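Local coordinates for thiol peroxidase (Aquifex aeolicus, PDB 2YZH), which probably reduces hydrogen peroxide and organic hydroperoxides to water and alcohols at the expense of thioredoxin, protecting the cell from oxidative damage, at residues D[53-58]-D[132-137]; D[67-72]-D[155-160]; D[81-86]-D[106-111]; D[147-152]-D[161-166]. All blocks are in the same frame, centred on the assembly; numbering follows the deposited sequence.

Contact 1: D[53-58]-D[132-137]; sequences ITVPSL and LARAVF
Val55 and Pro56 are joined to Leu132 by one shared water, which donates to Val55 O and to Pro56 O, each at 2.7 Å, and accepts from Leu132 N at 3.1 Å. Three backbone groups thus fix it beyond the last of the paired residues, Thr54 and Ala135. These two form an antiparallel hydrogen-bonded pair, with Thr54 N to Ala135 O at 2.9 Å and Ala135 N to Thr54 O at 3.2 Å. The Thr54 hydroxyl adds a third link: set between the backbone N and the carbonyl carbon (chi1 59°), OG1 donates to Ala133 O at 2.8 Å. The other branch of Thr54, CG2, turns to CD1 of Leu132, so threonine serves a polar and an apolar neighbour at once. A valine in its place would fill similar space, but Ala133 O would probably be left without this donor and the loop before Arg134 less firmly tied. Pro56 CD lies over one face of the Arg134 guanidinium, 3.7 Å from Arg134 NH2. Its nitrogens have partners elsewhere: NH1 in a salt bridge with Glu66, NH2 bonded to Ile154 O. Pro56 opens the Pro-x-x-x-Thr-x-x-Cys motif of peroxiredoxins, and both it and Arg134 touch Cys63, the predicted peroxidatic cysteine; a carboxylate, a carbonyl and the proline's CD against its flat face hold a buried guanidinium beside the sulfur, whose reactivity its charge could influence.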
loop_
_atom_site.group_PDB
_atom_site.type_symbol
_atom_site.label_atom_id
_atom_site.label_comp_id
_atom_site.label_asym_id
_atom_site.label_seq_id
_atom_site.Cartn_x
_atom_site.Cartn_y
_atom_site.Cartn_z
ATOM N N ILE D 53 6.147 -16.516 13.158
ATOM C CA ILE D 53 4.946 -17.293 12.904
ATOM C C ILE D 53 3.863 -16.385 12.338
ATOM O O ILE D 53 3.424 -15.454 13.005
ATOM C CB ILE D 53 4.444 -17.924 14.227
ATOM C CG1 ILE D 53 5.560 -18.787 14.829
ATOM C CG2 ILE D 53 3.167 -18.724 13.985
ATOM C CD1 ILE D 53 5.333 -19.202 16.274
ATOM N N THR D 54 3.433 -16.638 11.108
ATOM C CA THR D 54 2.394 -15.799 10.531
ATOM C C THR D 54 1.037 -16.476 10.609
ATOM O O THR D 54 0.923 -17.693 10.454
ATOM C CB THR D 54 2.702 -15.433 9.060
ATOM O OG1 THR D 54 2.820 -16.627 8.273
ATOM C CG2 THR D 54 4.007 -14.631 8.979
ATOM N N VAL D 55 0.014 -15.682 10.892
ATOM C CA VAL D 55 -1.346 -16.188 10.978
ATOM C C VAL D 55 -2.318 -15.176 10.380
ATOM O O VAL D 55 -2.044 -13.975 10.331
ATOM C CB VAL D 55 -1.778 -16.483 12.453
ATOM C CG1 VAL D 55 -0.804 -17.459 13.103
ATOM C CG2 VAL D 55 -1.857 -15.186 13.260
ATOM N N PRO D 56 -3.464 -15.660 9.893
ATOM C CA PRO D 56 -4.489 -14.800 9.300
ATOM C C PRO D 56 -5.020 -13.776 10.306
ATOM O O PRO D 56 -5.084 -12.587 10.015
ATOM C CB PRO D 56 -5.560 -15.798 8.868
ATOM C CG PRO D 56 -4.757 -16.992 8.491
ATOM C CD PRO D 56 -3.742 -17.080 9.612
ATOM N N SER D 57 -5.402 -14.239 11.493
ATOM C CA SER D 57 -5.927 -13.333 12.510
ATOM C C SER D 57 -6.073 -13.981 13.876
ATOM O O SER D 57 -6.642 -15.068 14.004
ATOM C CB SER D 57 -7.291 -12.793 12.088
ATOM O OG SER D 57 -7.858 -11.994 13.118
ATOM N N LEU D 58 -5.567 -13.300 14.898
ATOM C CA LEU D 58 -5.657 -13.805 16.258
ATOM C C LEU D 58 -7.103 -13.813 16.748
ATOM O O LEU D 58 -7.393 -14.319 17.831
ATOM C CB LEU D 58 -4.791 -12.957 17.193
ATOM C CG LEU D 58 -3.283 -13.009 16.929
ATOM C CD1 LEU D 58 -2.566 -12.017 17.832
ATOM C CD2 LEU D 58 -2.768 -14.421 17.176
ATOM N N LEU D 132 -2.425 -12.523 5.893
ATOM C CA LEU D 132 -1.257 -13.398 5.852
ATOM C C LEU D 132 -1.637 -14.872 5.958
ATOM O O LEU D 132 -2.554 -15.233 6.703
ATOM C CB LEU D 132 -0.280 -13.049 6.988
ATOM C CG LEU D 132 0.263 -11.617 7.034
ATOM C CD1 LEU D 132 1.388 -11.549 8.062
ATOM C CD2 LEU D 132 0.788 -11.207 5.656
ATOM N N ALA D 133 -0.939 -15.719 5.200
ATOM C CA ALA D 133 -1.189 -17.159 5.248
ATOM C C ALA D 133 -0.500 -17.720 6.492
ATOM O O ALA D 133 0.341 -17.054 7.106
ATOM C CB ALA D 133 -0.647 -17.837 3.994
ATOM N N ARG D 134 -0.852 -18.950 6.858
ATOM C CA ARG D 134 -0.286 -19.585 8.041
ATOM C C ARG D 134 1.054 -20.225 7.708
ATOM O O ARG D 134 1.127 -21.195 6.945
ATOM C CB ARG D 134 -1.266 -20.633 8.576
ATOM C CG ARG D 134 -1.006 -21.090 10.008
ATOM C CD ARG D 134 -2.047 -22.133 10.431
ATOM N NE ARG D 134 -3.417 -21.677 10.189
ATOM C CZ ARG D 134 -4.014 -20.696 10.859
ATOM N NH1 ARG D 134 -3.365 -20.057 11.827
ATOM N NH2 ARG D 134 -5.254 -20.341 10.554
ATOM N N ALA D 135 2.122 -19.676 8.277
ATOM C CA ALA D 135 3.454 -20.196 8.015
ATOM C C ALA D 135 4.383 -20.004 9.202
ATOM O O ALA D 135 4.064 -19.281 10.149
ATOM C CB ALA D 135 4.044 -19.509 6.793
ATOM N N VAL D 136 5.532 -20.663 9.135
ATOM C CA VAL D 136 6.543 -20.566 10.174
ATOM C C VAL D 136 7.910 -20.465 9.533
ATOM O O VAL D 136 8.231 -21.213 8.613
ATOM C CB VAL D 136 6.538 -21.792 11.106
ATOM C CG1 VAL D 136 7.644 -21.642 12.156
ATOM C CG2 VAL D 136 5.191 -21.920 11.783
ATOM N N PHE D 137 8.709 -19.523 10.023
ATOM C CA PHE D 137 10.056 -19.313 9.523
ATOM C C PHE D 137 10.983 -19.329 10.717
ATOM O O PHE D 137 10.622 -18.851 11.785
ATOM C CB PHE D 137 10.180 -17.941 8.850
ATOM C CG PHE D 137 9.285 -17.764 7.666
ATOM C CD1 PHE D 137 9.662 -18.241 6.419
ATOM C CD2 PHE D 137 8.040 -17.159 7.811
ATOM C CE1 PHE D 137 8.806 -18.126 5.323
ATOM C CE2 PHE D 137 7.180 -17.041 6.725
ATOM C CZ PHE D 137 7.566 -17.527 5.479
HETATM O O HOH W 1 -2.787 -11.797 8.924
#

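Contact 2: D[67-72]-D[155-160]; sequences TKKFNE and TEEPNY
The Tyr160 ring is sandwiched between aliphatic groups: Lys69 CD sits over one face, 3.3 Å from the ring centroid, and Pro158 CG lies over the opposite face toward the rim. Its edge is directed at the face of Phe70, an edge-to-face (T-shaped) pair with centroids 5.1 Å apart and planes inclined by 61°. Glu157 OE1 also lies at the tyrosine's edge, in the ring plane. Phe70 gains a further apolar neighbour in Pro158, whose CG is 4.1 Å from Phe70 CE2. Lysine suits the helix position because its methylene chain can cover the ring while its ammonium reaches beyond: with CG anti to the backbone N (chi1 -160°) the chain lays CD on the tyrosine, and the bend at chi3 then turns CE and NZ toward Glu157. There Glu157 OE1 receives Lys69 NZ on its syn lone pair, a salt bridge of 3.0 Å. Tyr160 OH donates to the anti lone pair of the same Glu157 OE1 at 2.8 Å. Two donors thus grip one carboxylate oxygen, while Lys69 and Pro158 on its two faces hold the ring's rotation. Phe70 is buried and also meets Val163 of helix 160-170. The loop leading into that C-terminal helix is thereby fastened to helix 61-73, which bears the predicted active-site Cys63; two helices packed together on one side of the central sheet are a feature of the thioredoxin fold.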
loop_
_atom_site.group_PDB
_atom_site.type_symbol
_atom_site.label_atom_id
_atom_site.label_comp_id
_atom_site.label_asym_id
_atom_site.label_seq_id
_atom_site.Cartn_x
_atom_site.Cartn_y
_atom_site.Cartn_z
ATOM N N THR D 67 -1.392 -20.015 18.529
ATOM C CA THR D 67 -0.610 -19.100 19.354
ATOM C C THR D 67 -0.465 -19.580 20.799
ATOM O O THR D 67 0.611 -19.462 21.391
ATOM C CB THR D 67 -1.228 -17.691 19.346
ATOM O OG1 THR D 67 -1.366 -17.245 17.992
ATOM C CG2 THR D 67 -0.332 -16.712 20.107
ATOM N N LYS D 68 -1.537 -20.116 21.373
ATOM C CA LYS D 68 -1.462 -20.617 22.742
ATOM C C LYS D 68 -0.516 -21.807 22.812
ATOM O O LYS D 68 0.260 -21.938 23.756
ATOM C CB LYS D 68 -2.843 -21.048 23.252
ATOM C CG LYS D 68 -3.786 -19.901 23.551
ATOM C CD LYS D 68 -3.133 -18.872 24.471
ATOM C CE LYS D 68 -2.843 -19.411 25.869
ATOM N NZ LYS D 68 -4.060 -19.438 26.737
ATOM N N LYS D 69 -0.577 -22.666 21.797
ATOM C CA LYS D 69 0.260 -23.855 21.750
ATOM C C LYS D 69 1.741 -23.497 21.627
ATOM O O LYS D 69 2.590 -24.108 22.279
ATOM C CB LYS D 69 -0.179 -24.757 20.588
ATOM C CG LYS D 69 0.280 -26.206 20.721
ATOM C CD LYS D 69 -0.495 -27.139 19.790
ATOM C CE LYS D 69 -1.997 -27.116 20.078
ATOM N NZ LYS D 69 -2.779 -28.012 19.168
ATOM N N PHE D 70 2.059 -22.509 20.797
ATOM C CA PHE D 70 3.452 -22.097 20.651
ATOM C C PHE D 70 3.931 -21.400 21.920
ATOM O O PHE D 70 5.090 -21.527 22.303
ATOM C CB PHE D 70 3.625 -21.173 19.444
ATOM C CG PHE D 70 3.966 -21.902 18.173
ATOM C CD1 PHE D 70 5.123 -22.670 18.091
ATOM C CD2 PHE D 70 3.129 -21.830 17.065
ATOM C CE1 PHE D 70 5.443 -23.359 16.923
ATOM C CE2 PHE D 70 3.441 -22.512 15.894
ATOM C CZ PHE D 70 4.600 -23.280 15.823
ATOM N N ASN D 71 3.036 -20.663 22.570
ATOM C CA ASN D 71 3.387 -19.970 23.805
ATOM C C ASN D 71 3.785 -21.003 24.860
ATOM O O ASN D 71 4.722 -20.795 25.636
ATOM C CB ASN D 71 2.198 -19.144 24.306
ATOM C CG ASN D 71 2.542 -18.311 25.532
ATOM O OD1 ASN D 71 3.379 -17.408 25.468
ATOM N ND2 ASN D 71 1.900 -18.618 26.658
ATOM N N GLU D 72 3.074 -22.126 24.871
ATOM C CA GLU D 72 3.334 -23.209 25.816
ATOM C C GLU D 72 4.666 -23.916 25.595
ATOM O O GLU D 72 5.487 -24.009 26.508
ATOM C CB GLU D 72 2.223 -24.255 25.734
ATOM C CG GLU D 72 0.899 -23.837 26.330
ATOM C CD GLU D 72 -0.205 -24.827 26.012
ATOM O OE1 GLU D 72 0.024 -26.046 26.172
ATOM O OE2 GLU D 72 -1.302 -24.386 25.606
ATOM N N THR D 155 -7.182 -23.349 7.195
ATOM C CA THR D 155 -7.923 -23.778 8.385
ATOM C C THR D 155 -7.196 -24.813 9.239
ATOM O O THR D 155 -7.635 -25.110 10.347
ATOM C CB THR D 155 -9.311 -24.377 8.042
ATOM O OG1 THR D 155 -9.143 -25.559 7.251
ATOM C CG2 THR D 155 -10.166 -23.367 7.296
ATOM N N GLU D 156 -6.097 -25.366 8.734
ATOM C CA GLU D 156 -5.357 -26.373 9.486
ATOM C C GLU D 156 -4.253 -25.770 10.354
ATOM O O GLU D 156 -3.719 -24.701 10.055
ATOM C CB GLU D 156 -4.764 -27.416 8.523
ATOM C CG GLU D 156 -5.838 -28.204 7.778
ATOM C CD GLU D 156 -5.300 -29.146 6.712
ATOM O OE1 GLU D 156 -4.078 -29.158 6.453
ATOM O OE2 GLU D 156 -6.119 -29.882 6.122
ATOM N N GLU D 157 -3.925 -26.466 11.439
ATOM C CA GLU D 157 -2.872 -26.020 12.344
ATOM C C GLU D 157 -1.543 -26.507 11.783
ATOM O O GLU D 157 -1.504 -27.456 11.001
ATOM C CB GLU D 157 -3.103 -26.593 13.747
ATOM C CG GLU D 157 -4.335 -26.037 14.447
ATOM C CD GLU D 157 -4.609 -26.718 15.777
ATOM O OE1 GLU D 157 -3.690 -26.759 16.622
ATOM O OE2 GLU D 157 -5.742 -27.212 15.974
ATOM N N PRO D 158 -0.432 -25.858 12.160
ATOM C CA PRO D 158 0.869 -26.293 11.645
ATOM C C PRO D 158 1.407 -27.487 12.423
ATOM O O PRO D 158 0.777 -27.947 13.376
ATOM C CB PRO D 158 1.738 -25.057 11.840
ATOM C CG PRO D 158 1.228 -24.520 13.132
ATOM C CD PRO D 158 -0.289 -24.637 12.978
ATOM N N ASN D 159 2.563 -27.987 11.999
ATOM C CA ASN D 159 3.228 -29.091 12.677
ATOM C C ASN D 159 4.102 -28.407 13.728
ATOM O O ASN D 159 5.137 -27.828 13.403
ATOM C CB ASN D 159 4.111 -29.868 11.702
ATOM C CG ASN D 159 4.798 -31.054 12.354
ATOM O OD1 ASN D 159 5.325 -30.951 13.463
ATOM N ND2 ASN D 159 4.808 -32.185 11.659
ATOM N N TYR D 160 3.673 -28.469 14.983
ATOM C CA TYR D 160 4.393 -27.828 16.079
ATOM C C TYR D 160 5.738 -28.460 16.434
ATOM O O TYR D 160 6.754 -27.771 16.507
ATOM C CB TYR D 160 3.494 -27.800 17.315
ATOM C CG TYR D 160 2.183 -27.079 17.098
ATOM C CD1 TYR D 160 2.102 -25.685 17.191
ATOM C CD2 TYR D 160 1.020 -27.786 16.799
ATOM C CE1 TYR D 160 0.891 -25.018 16.997
ATOM C CE2 TYR D 160 -0.196 -27.129 16.600
ATOM C CZ TYR D 160 -0.253 -25.746 16.704
ATOM O OH TYR D 160 -1.456 -25.101 16.540
#

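Contact 3: D[81-86]-D[106-111]; sequences DVTVVS and TVASDF
This is a buried parallel strand pair within the central sheet, joining strand 80-86 to strand 106-109, the two strands linked by helix 90-100. The backbone ladder alternates in direction: Thr106 N donates to Val82 O at 3.0 Å, Val84 N to Thr106 O at 2.7 Å, and Ala108 N to Val84 O at 2.9 Å. Ser86 N to Ala108 O is weak, at 3.3 Å, but the series resumes with Asp110 N to Ser86 O at 2.9 Å, a residue past the end of the second strand. The strand axes are inclined by 36°, a twisted pair. On one face Thr83 CG2 meets Ala108 CB at 3.9 Å, and Val85 CG1 meets Asp110 CB at 3.8 Å; alanine's small side chain lets the threonine methyl come against it. Val84 and Val107 occupy the other face, where beta-branched chains suit extended backbone and Val107 packs on Gln93 and Cys97 of the helix. Farther along that face, Ser109 has OG anti to the backbone N (chi1 176°), which brings it round to accept from Phe111 N at 3.2 Å in an ST turn, and OG is also bonded to Asp88 O. With alanine in place of this serine, Phe111 N and Asp88 O would both probably lose their mate, and the turn after the strand would be freer to shift. Strand, helix and parallel strand make up a beta-alpha-beta unit of the peroxiredoxin variant of the thioredoxin fold; its helix carries Cys97, predicted to form a redox disulfide with Cys63, a bond not formed in this structure.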
loop_
_atom_site.group_PDB
_atom_site.type_symbol
_atom_site.label_atom_id
_atom_site.label_comp_id
_atom_site.label_asym_id
_atom_site.label_seq_id
_atom_site.Cartn_x
_atom_site.Cartn_y
_atom_site.Cartn_z
ATOM N N ASP D 81 13.927 -15.936 19.941
ATOM C CA ASP D 81 13.009 -14.805 19.961
ATOM C C ASP D 81 11.851 -15.186 19.044
ATOM O O ASP D 81 12.014 -15.244 17.826
ATOM C CB ASP D 81 13.717 -13.545 19.453
ATOM C CG ASP D 81 12.817 -12.332 19.453
ATOM O OD1 ASP D 81 12.220 -12.029 20.510
ATOM O OD2 ASP D 81 12.706 -11.675 18.398
ATOM N N VAL D 82 10.692 -15.460 19.637
ATOM C CA VAL D 82 9.510 -15.877 18.883
ATOM C C VAL D 82 8.460 -14.778 18.743
ATOM O O VAL D 82 8.020 -14.191 19.731
ATOM C CB VAL D 82 8.853 -17.114 19.550
ATOM C CG1 VAL D 82 7.718 -17.636 18.695
ATOM C CG2 VAL D 82 9.895 -18.196 19.763
ATOM N N THR D 83 8.047 -14.519 17.506
ATOM C CA THR D 83 7.056 -13.489 17.237
ATOM C C THR D 83 5.930 -14.017 16.353
ATOM O O THR D 83 6.191 -14.622 15.313
ATOM C CB THR D 83 7.690 -12.278 16.516
ATOM O OG1 THR D 83 8.826 -11.808 17.256
ATOM C CG2 THR D 83 6.676 -11.146 16.389
ATOM N N VAL D 84 4.687 -13.798 16.774
ATOM C CA VAL D 84 3.515 -14.200 15.989
ATOM C C VAL D 84 3.071 -12.937 15.254
ATOM O O VAL D 84 2.783 -11.924 15.888
ATOM C CB VAL D 84 2.358 -14.692 16.889
ATOM C CG1 VAL D 84 1.132 -15.003 16.035
ATOM C CG2 VAL D 84 2.785 -15.942 17.651
ATOM N N VAL D 85 3.012 -12.991 13.926
ATOM C CA VAL D 85 2.648 -11.816 13.134
ATOM C C VAL D 85 1.372 -11.966 12.314
ATOM O O VAL D 85 1.152 -12.997 11.683
ATOM C CB VAL D 85 3.794 -11.447 12.164
ATOM C CG1 VAL D 85 3.437 -10.186 11.372
ATOM C CG2 VAL D 85 5.080 -11.238 12.945
ATOM N N SER D 86 0.546 -10.925 12.314
ATOM C CA SER D 86 -0.698 -10.935 11.548
ATOM C C SER D 86 -1.052 -9.514 11.137
ATOM O O SER D 86 -0.371 -8.553 11.519
ATOM C CB SER D 86 -1.845 -11.500 12.385
ATOM O OG SER D 86 -2.304 -10.523 13.303
ATOM N N THR D 106 5.984 -13.031 21.562
ATOM C CA THR D 106 5.558 -11.675 21.252
ATOM C C THR D 106 4.580 -11.695 20.078
ATOM O O THR D 106 4.758 -12.456 19.127
ATOM C CB THR D 106 6.773 -10.794 20.858
ATOM O OG1 THR D 106 7.703 -10.740 21.946
ATOM C CG2 THR D 106 6.324 -9.383 20.502
ATOM N N VAL D 107 3.528 -10.891 20.162
ATOM C CA VAL D 107 2.584 -10.796 19.061
ATOM C C VAL D 107 2.863 -9.423 18.463
ATOM O O VAL D 107 3.184 -8.482 19.188
ATOM C CB VAL D 107 1.107 -10.868 19.529
ATOM C CG1 VAL D 107 0.832 -12.214 20.176
ATOM C CG2 VAL D 107 0.803 -9.734 20.500
ATOM N N ALA D 108 2.776 -9.308 17.145
ATOM C CA ALA D 108 3.026 -8.026 16.505
ATOM C C ALA D 108 2.183 -7.911 15.247
ATOM O O ALA D 108 1.819 -8.921 14.639
ATOM C CB ALA D 108 4.503 -7.883 16.179
ATOM N N SER D 109 1.880 -6.675 14.868
ATOM C CA SER D 109 1.054 -6.390 13.705
ATOM C C SER D 109 1.841 -5.878 12.511
ATOM O O SER D 109 2.758 -5.068 12.657
ATOM C CB SER D 109 -0.011 -5.357 14.073
ATOM O OG SER D 109 -0.765 -4.990 12.934
ATOM N N ASP D 110 1.450 -6.330 11.324
ATOM C CA ASP D 110 2.117 -5.918 10.093
ATOM C C ASP D 110 1.222 -4.967 9.290
ATOM O O ASP D 110 1.438 -4.743 8.101
ATOM C CB ASP D 110 2.457 -7.164 9.263
ATOM C CG ASP D 110 3.371 -6.857 8.097
ATOM O OD1 ASP D 110 4.221 -5.952 8.233
ATOM O OD2 ASP D 110 3.253 -7.537 7.053
ATOM N N PHE D 111 0.226 -4.390 9.955
ATOM C CA PHE D 111 -0.708 -3.495 9.284
ATOM C C PHE D 111 -0.083 -2.248 8.674
ATOM O O PHE D 111 -0.538 -1.768 7.641
ATOM C CB PHE D 111 -1.817 -3.053 10.260
ATOM C CG PHE D 111 -1.513 -1.761 10.993
ATOM C CD1 PHE D 111 -1.949 -0.537 10.485
ATOM C CD2 PHE D 111 -0.767 -1.770 12.170
ATOM C CE1 PHE D 111 -1.647 0.663 11.137
ATOM C CE2 PHE D 111 -0.458 -0.575 12.834
ATOM C CZ PHE D 111 -0.899 0.643 12.317
#

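Contact 4: D[147-152]-D[161-166]; sequences YVQLVP and DEVVNK
The polar part of the contact centres on Tyr147 OH, which donates to Glu162 OE2 in a short bond of 2.5 Å. The carboxylate stands nearly perpendicular to the ring, their planes 86° apart, and its oxygen approaches near the ring plane at the edge. The hydroxyl meets OE2 on the anti side, somewhat out of the carboxylate plane. The same hydroxyl accepts from Gln149 NE2 at 2.9 Å, so it is held by a donor and an acceptor together. The other end of that amide is occupied as well, since Gln149 OE1 takes Asn159 N, while Asn159 in turn caps the helix through a bond from Glu162 N to its OD1. Apolar contacts flank this polar chain. Val163 CG2 touches Tyr147 CE2 at 4.1 Å and also packs against the amide nitrogen of Gln149; its beta-branched side chain reaches Val136 of the neighbouring strand and Phe70 as well. One turn after Glu162, Lys166 lays its CG against Tyr147 CB at 3.9 Å, then bends at chi2 (62°), and its ammonium forms a salt bridge with Glu169. The long tyrosine is apt for this place: with CG anti to the backbone N (chi1 169°), the ring spans the interval between strand 147-150 and helix 161-166, whose axes run nearly antiparallel and come no closer than 10.1 Å. The contact thus joins one edge strand of the chain's sheet to the C-terminal helix, and the bond probably restrains the carboxylate and, with Gln149, meets the polar needs of a buried hydroxyl.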
loop_
_atom_site.group_PDB
_atom_site.type_symbol
_atom_site.label_atom_id
_atom_site.label_comp_id
_atom_site.label_asym_id
_atom_site.label_seq_id
_atom_site.Cartn_x
_atom_site.Cartn_y
_atom_site.Cartn_z
ATOM N N TYR D 147 14.777 -22.513 8.063
ATOM C CA TYR D 147 13.650 -23.435 8.035
ATOM C C TYR D 147 12.379 -22.727 7.587
ATOM O O TYR D 147 12.190 -21.542 7.865
ATOM C CB TYR D 147 13.439 -24.007 9.442
ATOM C CG TYR D 147 12.156 -24.783 9.636
ATOM C CD1 TYR D 147 12.107 -26.159 9.413
ATOM C CD2 TYR D 147 10.993 -24.142 10.061
ATOM C CE1 TYR D 147 10.928 -26.879 9.616
ATOM C CE2 TYR D 147 9.814 -24.847 10.262
ATOM C CZ TYR D 147 9.789 -26.217 10.039
ATOM O OH TYR D 147 8.623 -26.914 10.252
ATOM N N VAL D 148 11.507 -23.458 6.897
ATOM C CA VAL D 148 10.237 -22.901 6.445
ATOM C C VAL D 148 9.135 -23.950 6.480
ATOM O O VAL D 148 9.368 -25.127 6.191
ATOM C CB VAL D 148 10.306 -22.361 4.987
ATOM C CG1 VAL D 148 11.365 -21.278 4.868
ATOM C CG2 VAL D 148 10.594 -23.499 4.024
ATOM N N GLN D 149 7.939 -23.520 6.860
ATOM C CA GLN D 149 6.784 -24.397 6.868
ATOM C C GLN D 149 5.561 -23.589 6.465
ATOM O O GLN D 149 5.182 -22.635 7.142
ATOM C CB GLN D 149 6.533 -25.036 8.239
ATOM C CG GLN D 149 5.238 -25.859 8.235
ATOM C CD GLN D 149 4.844 -26.423 9.591
ATOM O OE1 GLN D 149 3.685 -26.780 9.802
ATOM N NE2 GLN D 149 5.801 -26.514 10.510
ATOM N N LEU D 150 4.968 -23.958 5.339
ATOM C CA LEU D 150 3.769 -23.292 4.868
ATOM C C LEU D 150 2.649 -24.304 5.024
ATOM O O LEU D 150 2.643 -25.325 4.337
ATOM C CB LEU D 150 3.898 -22.901 3.394
ATOM C CG LEU D 150 2.626 -22.294 2.792
ATOM C CD1 LEU D 150 2.331 -20.957 3.472
ATOM C CD2 LEU D 150 2.800 -22.092 1.296
ATOM N N VAL D 151 1.716 -24.035 5.933
ATOM C CA VAL D 151 0.588 -24.940 6.149
ATOM C C VAL D 151 -0.204 -24.957 4.841
ATOM O O VAL D 151 -0.622 -23.913 4.347
ATOM C CB VAL D 151 -0.289 -24.451 7.325
ATOM C CG1 VAL D 151 -1.369 -25.487 7.649
ATOM C CG2 VAL D 151 0.591 -24.207 8.551
ATOM N N PRO D 152 -0.419 -26.150 4.261
ATOM C CA PRO D 152 -1.149 -26.297 2.996
ATOM C C PRO D 152 -2.603 -25.837 2.944
ATOM O O PRO D 152 -3.134 -25.580 1.863
ATOM C CB PRO D 152 -0.996 -27.785 2.683
ATOM C CG PRO D 152 -0.969 -28.403 4.055
ATOM C CD PRO D 152 -0.059 -27.467 4.818
ATOM N N ASP D 161 5.746 -29.772 16.655
ATOM C CA ASP D 161 6.967 -30.480 17.024
ATOM C C ASP D 161 8.133 -30.223 16.078
ATOM O O ASP D 161 9.262 -30.016 16.521
ATOM C CB ASP D 161 6.701 -31.987 17.098
ATOM C CG ASP D 161 5.642 -32.338 18.120
ATOM O OD1 ASP D 161 5.776 -31.903 19.285
ATOM O OD2 ASP D 161 4.679 -33.051 17.757
ATOM N N GLU D 162 7.856 -30.245 14.780
ATOM C CA GLU D 162 8.889 -30.028 13.773
ATOM C C GLU D 162 9.620 -28.709 14.009
ATOM O O GLU D 162 10.842 -28.632 13.890
ATOM C CB GLU D 162 8.264 -30.041 12.373
ATOM C CG GLU D 162 9.270 -29.949 11.239
ATOM C CD GLU D 162 8.624 -30.106 9.875
ATOM O OE1 GLU D 162 8.043 -31.182 9.609
ATOM O OE2 GLU D 162 8.696 -29.156 9.068
ATOM N N VAL D 163 8.864 -27.673 14.346
ATOM C CA VAL D 163 9.444 -26.364 14.606
ATOM C C VAL D 163 10.339 -26.431 15.845
ATOM O O VAL D 163 11.519 -26.077 15.793
ATOM C CB VAL D 163 8.337 -25.310 14.832
ATOM C CG1 VAL D 163 8.955 -23.970 15.145
ATOM C CG2 VAL D 163 7.448 -25.210 13.594
ATOM N N VAL D 164 9.770 -26.897 16.953
ATOM C CA VAL D 164 10.498 -27.009 18.214
ATOM C C VAL D 164 11.832 -27.737 18.059
ATOM O O VAL D 164 12.860 -27.263 18.537
ATOM C CB VAL D 164 9.658 -27.751 19.275
ATOM C CG1 VAL D 164 10.456 -27.898 20.565
ATOM C CG2 VAL D 164 8.369 -26.992 19.533
ATOM N N ASN D 165 11.817 -28.884 17.391
ATOM C CA ASN D 165 13.040 -29.655 17.199
ATOM C C ASN D 165 14.093 -28.882 16.415
ATOM O O ASN D 165 15.279 -28.936 16.738
ATOM C CB ASN D 165 12.736 -30.974 16.487
ATOM C CG ASN D 165 11.726 -31.820 17.238
ATOM O OD1 ASN D 165 11.784 -31.932 18.464
ATOM N ND2 ASN D 165 10.799 -32.428 16.505
ATOM N N LYS D 166 13.661 -28.157 15.388
ATOM C CA LYS D 166 14.589 -27.381 14.580
ATOM C C LYS D 166 15.231 -26.278 15.419
ATOM O O LYS D 166 16.446 -26.071 15.364
ATOM C CB LYS D 166 13.864 -26.768 13.378
ATOM C CG LYS D 166 14.791 -26.054 12.410
ATOM C CD LYS D 166 15.800 -27.015 11.804
ATOM C CE LYS D 166 16.758 -26.291 10.883
ATOM N NZ LYS D 166 17.724 -27.225 10.228
#

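Overall arrangement
Contacts 1 and 3 are buried strand pairings in one sheet, held mainly by backbone bonds, with strands 49-54 and 80-86 lying side by side: contact 1 is antiparallel, adds a buried charge and runs out into the active-site loops, while contact 3 is parallel and is nested within the loop that contact 1 closes. Contacts 2 and 4 are only partly buried and rely on side chains, each with a tyrosine bonded to a glutamate; in contact 2 a lysine shares the glutamate oxygen, in contact 4 a glutamine donates to the tyrosine hydroxyl. They adjoin through 155-160 and 147-152. Contact 4 shares the sheet with contact 1, but contacts 3 and 4 stay apart, their centres about 17 Å distant.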